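Local coordinates for DUF917 domain-containing protein (Chromobacterium violaceum, PDB 2O3I) that is of unknown function but carries the two domains of the S-methyl thiohydantoin desulfurase-like (DUF917) family, at residues L144-L158 / L206-L220. The protein carries 2 engineered substitutions. Sequence-based numbering, arbitrary orientation.
Sequences LTYAAAGVPPTPAFL and LAMWMMSPAQLGGAL
Trp209 is sandwiched: Tyr146 CB sits over the centre of one face of its six-membered ring, a CH-pi contact 3.4 Å from the centroid, while the selenomethionine methyl of Met208, CE, covers the opposite face. The Tyr146 ring itself lies nearly parallel to the indole (23°) but slid aside, so the two scarcely overlap. With CG anti to its carbonyl carbon (chi1 -79°), the Trp209 indole is turned toward Tyr146, and its CZ3 meets CD1 of Leu144, the N-cap residue of helix 145-148, at 3.8 Å. Selenium of Met211 lies at the Tyr146 ring edge, a Met-aromatic contact, and Leu220 CD1 packs against CE1 of the same tyrosine, whose OH bonds to Ala106 O.

Further along, the backbones pair antiparallel: Phe157 N donates to Ala207 O (2.7 Å) and Ala207 N returns to Phe157 O (2.8 Å). Before the strand begins, two waters link the loop Pro152-Pro155 to Met210: one donates to Pro152 O and Met210 O, the other donates to Pro155 O and accepts from Met210 N. Met210 CE rests on the ring of Pro155, which follows a cis peptide.

Beta pairing thus joins the N- and C-terminal family regions within one mixed sheet, and a buried, largely apolar aromatic cluster holds helix 145-148 against strand 203-211.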
ATOM      1  N   LEU A 144      -5.237  19.102  -7.642  1.00 22.94           N
ATOM      2  CA  LEU A 144      -6.436  19.588  -6.964  1.00 23.23           C
ATOM      3  C   LEU A 144      -6.030  20.655  -5.955  1.00 20.98           C
ATOM      4  O   LEU A 144      -4.957  20.570  -5.358  1.00 21.08           O
ATOM      5  CB  LEU A 144      -7.154  18.444  -6.245  1.00 21.63           C
ATOM      6  CG  LEU A 144      -7.664  17.321  -7.147  1.00 21.80           C
ATOM      7  CD1 LEU A 144      -8.373  16.274  -6.307  1.00 18.77           C
ATOM      8  CD2 LEU A 144      -8.611  17.900  -8.194  1.00 21.08           C
ATOM      9  N   THR A 145      -6.884  21.655  -5.760  1.00 21.67           N
ATOM     10  CA  THR A 145      -6.569  22.739  -4.830  1.00 22.51           C
ATOM     11  C   THR A 145      -6.336  22.295  -3.387  1.00 23.68           C
ATOM     12  O   THR A 145      -5.656  22.992  -2.623  1.00 23.45           O
ATOM     13  CB  THR A 145      -7.655  23.832  -4.871  1.00 22.98           C
ATOM     14  OG1 THR A 145      -8.946  23.249  -4.683  1.00 20.32           O
ATOM     15  CG2 THR A 145      -7.622  24.540  -6.210  1.00 21.92           C
ATOM     16  N   TYR A 146      -6.882  21.133  -3.022  1.00 21.39           N
ATOM     17  CA  TYR A 146      -6.713  20.590  -1.673  1.00 21.79           C
ATOM     18  C   TYR A 146      -5.219  20.430  -1.397  1.00 22.69           C
ATOM     19  O   TYR A 146      -4.721  20.796  -0.326  1.00 21.15           O
ATOM     20  CB  TYR A 146      -7.384  19.209  -1.547  1.00 21.44           C
ATOM     21  CG  TYR A 146      -8.854  19.159  -1.908  1.00 20.70           C
ATOM     22  CD1 TYR A 146      -9.826  19.700  -1.064  1.00 21.05           C
ATOM     23  CD2 TYR A 146      -9.270  18.566  -3.096  1.00 19.67           C
ATOM     24  CE1 TYR A 146     -11.182  19.651  -1.401  1.00 22.84           C
ATOM     25  CE2 TYR A 146     -10.618  18.510  -3.440  1.00 23.41           C
ATOM     26  CZ  TYR A 146     -11.570  19.054  -2.593  1.00 23.85           C
ATOM     27  OH  TYR A 146     -12.901  19.019  -2.954  1.00 22.46           O
ATOM     28  N   ALA A 147      -4.509  19.873  -2.373  1.00 21.72           N
ATOM     29  CA  ALA A 147      -3.075  19.653  -2.254  1.00 21.72           C
ATOM     30  C   ALA A 147      -2.277  20.967  -2.225  1.00 22.18           C
ATOM     31  O   ALA A 147      -1.320  21.104  -1.460  1.00 24.29           O
ATOM     32  CB  ALA A 147      -2.591  18.762  -3.399  1.00 21.09           C
ATOM     33  N   ALA A 148      -2.673  21.929  -3.052  1.00 21.30           N
ATOM     34  CA  ALA A 148      -1.987  23.217  -3.107  1.00 20.97           C
ATOM     35  C   ALA A 148      -2.148  23.984  -1.797  1.00 21.13           C
ATOM     36  O   ALA A 148      -1.200  24.619  -1.313  1.00 17.72           O
ATOM     37  CB  ALA A 148      -2.524  24.051  -4.273  1.00 20.94           C
ATOM     38  N   ALA A 149      -3.352  23.927  -1.235  1.00 20.69           N
ATOM     39  CA  ALA A 149      -3.649  24.603   0.019  1.00 23.63           C
ATOM     40  C   ALA A 149      -2.920  23.931   1.178  1.00 25.11           C
ATOM     41  O   ALA A 149      -2.902  24.447   2.289  1.00 27.11           O
ATOM     42  CB  ALA A 149      -5.148  24.594   0.278  1.00 23.52           C
ATOM     43  N   GLY A 150      -2.335  22.766   0.925  1.00 25.29           N
ATOM     44  CA  GLY A 150      -1.619  22.087   1.985  1.00 25.17           C
ATOM     45  C   GLY A 150      -2.436  21.375   3.058  1.00 24.27           C
ATOM     46  O   GLY A 150      -1.985  21.266   4.206  1.00 23.75           O
ATOM     47  N   VAL A 151      -3.637  20.909   2.691  1.00 23.96           N
ATOM     48  CA  VAL A 151      -4.506  20.161   3.623  1.00 25.25           C
ATOM     49  C   VAL A 151      -3.900  18.794   3.836  1.00 23.97           C
ATOM     50  O   VAL A 151      -3.614  18.102   2.875  1.00 22.96           O
ATOM     51  CB  VAL A 151      -5.910  19.897   3.008  1.00 25.45           C
ATOM     52  CG1 VAL A 151      -6.704  19.044   3.931  1.00 26.04           C
ATOM     53  CG2 VAL A 151      -6.601  21.202   2.821  1.00 23.83           C
ATOM     54  N   PRO A 152      -3.659  18.392   5.096  1.00 23.25           N
ATOM     55  CA  PRO A 152      -3.063  17.066   5.279  1.00 23.06           C
ATOM     56  C   PRO A 152      -3.867  16.046   4.486  1.00 21.96           C
ATOM     57  O   PRO A 152      -5.084  15.989   4.606  1.00 21.22           O
ATOM     58  CB  PRO A 152      -3.154  16.850   6.789  1.00 22.88           C
ATOM     59  CG  PRO A 152      -2.976  18.239   7.321  1.00 23.37           C
ATOM     60  CD  PRO A 152      -3.874  19.056   6.395  1.00 22.53           C
ATOM     61  N   PRO A 153      -3.192  15.249   3.644  1.00 22.60           N
ATOM     62  CA  PRO A 153      -3.869  14.235   2.829  1.00 22.72           C
ATOM     63  C   PRO A 153      -4.310  12.992   3.592  1.00 23.28           C
ATOM     64  O   PRO A 153      -5.212  12.277   3.150  1.00 22.30           O
ATOM     65  CB  PRO A 153      -2.830  13.914   1.754  1.00 23.25           C
ATOM     66  CG  PRO A 153      -1.542  14.049   2.500  1.00 24.15           C
ATOM     67  CD  PRO A 153      -1.763  15.339   3.284  1.00 23.11           C
ATOM     68  N   THR A 154      -3.669  12.728   4.727  1.00 22.45           N
ATOM     69  CA  THR A 154      -4.012  11.560   5.531  1.00 21.14           C
ATOM     70  C   THR A 154      -4.358  12.023   6.940  1.00 20.94           C
ATOM     71  O   THR A 154      -3.987  13.117   7.346  1.00 18.98           O
ATOM     72  CB  THR A 154      -2.842  10.563   5.620  1.00 18.93           C
ATOM     73  OG1 THR A 154      -1.793  11.137   6.404  1.00 19.54           O
ATOM     74  CG2 THR A 154      -2.308  10.236   4.242  1.00 18.34           C
ATOM     75  N   PRO A 155      -5.065  11.191   7.712  1.00 20.93           N
ATOM     76  CA  PRO A 155      -5.569   9.853   7.402  1.00 21.54           C
ATOM     77  C   PRO A 155      -6.419   9.766   6.140  1.00 24.23           C
ATOM     78  O   PRO A 155      -7.280  10.616   5.893  1.00 23.87           O
ATOM     79  CB  PRO A 155      -6.378   9.497   8.644  1.00 21.75           C
ATOM     80  CG  PRO A 155      -5.705  10.262   9.729  1.00 19.84           C
ATOM     81  CD  PRO A 155      -5.471  11.592   9.068  1.00 22.00           C
ATOM     82  N   ALA A 156      -6.165   8.732   5.342  1.00 23.84           N
ATOM     83  CA  ALA A 156      -6.926   8.496   4.121  1.00 24.77           C
ATOM     84  C   ALA A 156      -7.671   7.178   4.353  1.00 25.45           C
ATOM     85  O   ALA A 156      -7.119   6.244   4.938  1.00 26.56           O
ATOM     86  CB  ALA A 156      -5.996   8.375   2.931  1.00 23.21           C
ATOM     87  N   PHE A 157      -8.920   7.100   3.914  1.00 23.01           N
ATOM     88  CA  PHE A 157      -9.683   5.881   4.123  1.00 23.63           C
ATOM     89  C   PHE A 157     -10.145   5.258   2.808  1.00 23.79           C
ATOM     90  O   PHE A 157     -10.766   5.924   1.986  1.00 23.41           O
ATOM     91  CB  PHE A 157     -10.903   6.173   5.011  1.00 23.69           C
ATOM     92  CG  PHE A 157     -10.561   6.788   6.349  1.00 24.78           C
ATOM     93  CD1 PHE A 157     -10.001   6.018   7.371  1.00 27.16           C
ATOM     94  CD2 PHE A 157     -10.779   8.141   6.579  1.00 24.79           C
ATOM     95  CE1 PHE A 157      -9.660   6.593   8.610  1.00 27.90           C
ATOM     96  CE2 PHE A 157     -10.444   8.728   7.805  1.00 26.42           C
ATOM     97  CZ  PHE A 157      -9.881   7.950   8.824  1.00 26.89           C
ATOM     98  N   LEU A 158      -9.810   3.985   2.613  1.00 24.51           N
ATOM     99  CA  LEU A 158     -10.224   3.232   1.433  1.00 27.35           C
ATOM    100  C   LEU A 158     -11.180   2.156   1.937  1.00 28.24           C
ATOM    101  O   LEU A 158     -10.896   1.481   2.925  1.00 28.23           O
ATOM    102  CB  LEU A 158      -9.026   2.581   0.745  1.00 27.30           C
ATOM    103  CG  LEU A 158      -8.095   3.511  -0.023  1.00 28.23           C
ATOM    104  CD1 LEU A 158      -6.877   2.710  -0.476  1.00 31.36           C
ATOM    105  CD2 LEU A 158      -8.822   4.128  -1.212  1.00 23.25           C
ATOM    106  N   LEU A 206     -13.060   6.221  -1.338  1.00 23.53           N
ATOM    107  CA  LEU A 206     -11.968   6.987  -0.749  1.00 24.14           C
ATOM    108  C   LEU A 206     -12.494   8.173   0.041  1.00 23.37           C
ATOM    109  O   LEU A 206     -13.444   8.841  -0.369  1.00 25.54           O
ATOM    110  CB  LEU A 206     -11.015   7.491  -1.838  1.00 21.95           C
ATOM    111  CG  LEU A 206     -10.003   8.575  -1.446  1.00 21.57           C
ATOM    112  CD1 LEU A 206      -9.001   8.026  -0.434  1.00 20.16           C
ATOM    113  CD2 LEU A 206      -9.290   9.065  -2.698  1.00 19.68           C
ATOM    114  N   ALA A 207     -11.872   8.421   1.183  1.00 23.83           N
ATOM    115  CA  ALA A 207     -12.238   9.546   2.028  1.00 25.26           C
ATOM    116  C   ALA A 207     -10.932  10.099   2.585  1.00 26.25           C
ATOM    117  O   ALA A 207     -10.208   9.410   3.316  1.00 24.44           O
ATOM    118  CB  ALA A 207     -13.160   9.094   3.162  1.00 26.31           C
HETATM  119  N   MSE A 208     -10.622  11.338   2.219  1.00 25.89           N
HETATM  120  CA  MSE A 208      -9.394  11.974   2.678  1.00 26.98           C
HETATM  121  C   MSE A 208      -9.556  13.489   2.726  1.00 26.16           C
HETATM  122  O   MSE A 208     -10.616  14.023   2.384  1.00 24.36           O
HETATM  123  CB  MSE A 208      -8.220  11.589   1.756  1.00 26.52           C
HETATM  124  CG  MSE A 208      -8.368  12.029   0.299  1.00 29.67           C
HETATM  125 SE   MSE A 208      -6.935  11.343  -0.826  1.00 35.19          SE
HETATM  126  CE  MSE A 208      -5.546  12.608  -0.363  1.00 32.15           C
ATOM    127  N   TRP A 209      -8.505  14.174   3.165  1.00 25.37           N
ATOM    128  CA  TRP A 209      -8.519  15.627   3.261  1.00 25.86           C
ATOM    129  C   TRP A 209      -9.614  16.179   4.190  1.00 24.75           C
ATOM    130  O   TRP A 209     -10.355  17.103   3.838  1.00 22.89           O
ATOM    131  CB  TRP A 209      -8.634  16.246   1.855  1.00 25.09           C
ATOM    132  CG  TRP A 209      -7.316  16.272   1.097  1.00 26.59           C
ATOM    133  CD1 TRP A 209      -6.085  16.579   1.608  1.00 27.29           C
ATOM    134  CD2 TRP A 209      -7.119  16.057  -0.307  1.00 24.99           C
ATOM    135  NE1 TRP A 209      -5.139  16.575   0.616  1.00 27.61           N
ATOM    136  CE2 TRP A 209      -5.743  16.260  -0.572  1.00 26.63           C
ATOM    137  CE3 TRP A 209      -7.972  15.717  -1.368  1.00 24.50           C
ATOM    138  CZ2 TRP A 209      -5.194  16.134  -1.855  1.00 24.77           C
ATOM    139  CZ3 TRP A 209      -7.428  15.591  -2.649  1.00 26.09           C
ATOM    140  CH2 TRP A 209      -6.051  15.800  -2.879  1.00 26.00           C
HETATM  141  N   MSE A 210      -9.712  15.600   5.378  1.00 23.56           N
HETATM  142  CA  MSE A 210     -10.679  16.069   6.361  1.00 25.75           C
HETATM  143  C   MSE A 210     -10.329  17.530   6.660  1.00 26.12           C
HETATM  144  O   MSE A 210      -9.157  17.871   6.832  1.00 23.25           O
HETATM  145  CB  MSE A 210     -10.586  15.233   7.633  1.00 26.95           C
HETATM  146  CG  MSE A 210     -11.025  13.790   7.467  1.00 29.44           C
HETATM  147 SE   MSE A 210     -10.832  12.790   9.122  1.00 39.28          SE
HETATM  148  CE  MSE A 210      -9.022  12.152   8.844  1.00 35.81           C
HETATM  149  N   MSE A 211     -11.340  18.393   6.720  1.00 26.26           N
HETATM  150  CA  MSE A 211     -11.092  19.809   6.968  1.00 28.12           C
HETATM  151  C   MSE A 211     -12.045  20.464   7.962  1.00 29.18           C
HETATM  152  O   MSE A 211     -13.215  20.085   8.079  1.00 29.09           O
HETATM  153  CB  MSE A 211     -11.167  20.592   5.650  1.00 27.95           C
HETATM  154  CG  MSE A 211     -10.209  20.103   4.565  1.00 34.24           C
HETATM  155 SE   MSE A 211     -10.714  20.730   2.785  1.00 37.02          SE
HETATM  156  CE  MSE A 211      -9.030  20.640   1.915  1.00 41.93           C
ATOM    157  N   SER A 212     -11.525  21.466   8.663  1.00 28.60           N
ATOM    158  CA  SER A 212     -12.304  22.242   9.610  1.00 30.47           C
ATOM    159  C   SER A 212     -12.819  23.384   8.745  1.00 31.46           C
ATOM    160  O   SER A 212     -12.291  23.616   7.662  1.00 31.74           O
ATOM    161  CB  SER A 212     -11.408  22.776  10.717  1.00 29.31           C
ATOM    162  N   PRO A 213     -13.861  24.101   9.192  1.00 33.33           N
ATOM    163  CA  PRO A 213     -14.381  25.209   8.379  1.00 35.60           C
ATOM    164  C   PRO A 213     -13.321  26.260   8.025  1.00 36.38           C
ATOM    165  O   PRO A 213     -13.431  26.949   7.012  1.00 35.83           O
ATOM    166  CB  PRO A 213     -15.492  25.787   9.255  1.00 34.88           C
ATOM    167  CG  PRO A 213     -16.006  24.575   9.976  1.00 35.03           C
ATOM    168  CD  PRO A 213     -14.727  23.855  10.361  1.00 33.86           C
ATOM    169  N   ALA A 214     -12.298  26.371   8.865  1.00 37.62           N
ATOM    170  CA  ALA A 214     -11.236  27.344   8.651  1.00 38.28           C
ATOM    171  C   ALA A 214     -10.449  27.014   7.393  1.00 38.07           C
ATOM    172  O   ALA A 214     -10.129  27.900   6.596  1.00 38.79           O
ATOM    173  CB  ALA A 214     -10.308  27.380   9.863  1.00 39.65           C
ATOM    174  N   GLN A 215     -10.146  25.735   7.215  1.00 36.89           N
ATOM    175  CA  GLN A 215      -9.392  25.279   6.053  1.00 35.79           C
ATOM    176  C   GLN A 215     -10.177  25.323   4.749  1.00 34.25           C
ATOM    177  O   GLN A 215      -9.604  25.580   3.697  1.00 33.56           O
ATOM    178  CB  GLN A 215      -8.896  23.849   6.269  1.00 36.47           C
ATOM    179  CG  GLN A 215      -7.890  23.697   7.380  1.00 39.15           C
ATOM    180  CD  GLN A 215      -7.516  22.249   7.626  1.00 40.80           C
ATOM    181  OE1 GLN A 215      -8.369  21.423   7.955  1.00 39.75           O
ATOM    182  NE2 GLN A 215      -6.233  21.933   7.469  1.00 41.66           N
ATOM    183  N   LEU A 216     -11.483  25.073   4.815  1.00 34.04           N
ATOM    184  CA  LEU A 216     -12.317  25.050   3.611  1.00 33.67           C
ATOM    185  C   LEU A 216     -12.108  26.159   2.596  1.00 33.22           C
ATOM    186  O   LEU A 216     -11.899  25.884   1.417  1.00 31.67           O
ATOM    187  CB  LEU A 216     -13.799  25.035   3.971  1.00 33.40           C
ATOM    188  CG  LEU A 216     -14.556  23.714   3.929  1.00 32.79           C
ATOM    189  CD1 LEU A 216     -16.029  24.051   3.702  1.00 33.42           C
ATOM    190  CD2 LEU A 216     -14.048  22.809   2.820  1.00 32.90           C
ATOM    191  N   GLY A 217     -12.202  27.405   3.051  1.00 32.32           N
ATOM    192  CA  GLY A 217     -12.041  28.545   2.169  1.00 31.03           C
ATOM    193  C   GLY A 217     -10.866  28.476   1.216  1.00 30.96           C
ATOM    194  O   GLY A 217     -11.042  28.356  -0.002  1.00 32.63           O
ATOM    195  N   GLY A 218      -9.660  28.557   1.766  1.00 30.77           N
ATOM    196  CA  GLY A 218      -8.466  28.513   0.939  1.00 27.62           C
ATOM    197  C   GLY A 218      -8.309  27.199   0.207  1.00 27.32           C
ATOM    198  O   GLY A 218      -7.684  27.135  -0.849  1.00 26.48           O
ATOM    199  N   ALA A 219      -8.895  26.144   0.759  1.00 26.84           N
ATOM    200  CA  ALA A 219      -8.790  24.817   0.162  1.00 27.35           C
ATOM    201  C   ALA A 219      -9.675  24.644  -1.064  1.00 27.03           C
ATOM    202  O   ALA A 219      -9.349  23.876  -1.967  1.00 25.00           O
ATOM    203  CB  ALA A 219      -9.122  23.755   1.202  1.00 25.94           C
ATOM    204  N   LEU A 220     -10.790  25.366  -1.098  1.00 27.96           N
ATOM    205  CA  LEU A 220     -11.720  25.281  -2.210  1.00 27.62           C
ATOM    206  C   LEU A 220     -11.912  26.631  -2.905  1.00 27.78           C
ATOM    207  O   LEU A 220     -12.978  27.242  -2.806  1.00 26.85           O
ATOM    208  CB  LEU A 220     -13.078  24.748  -1.723  1.00 31.30           C
ATOM    209  CG  LEU A 220     -13.242  23.262  -1.347  1.00 33.72           C
ATOM    210  CD1 LEU A 220     -12.306  22.886  -0.228  1.00 37.95           C
ATOM    211  CD2 LEU A 220     -14.673  23.002  -0.904  1.00 34.36           C
TER
HETATM  212  O   HOH W   1      -6.569  16.152   6.690  1.00 25.81           O
HETATM  213  O   HOH W   2      -7.482  13.480   5.964  1.00 18.27           O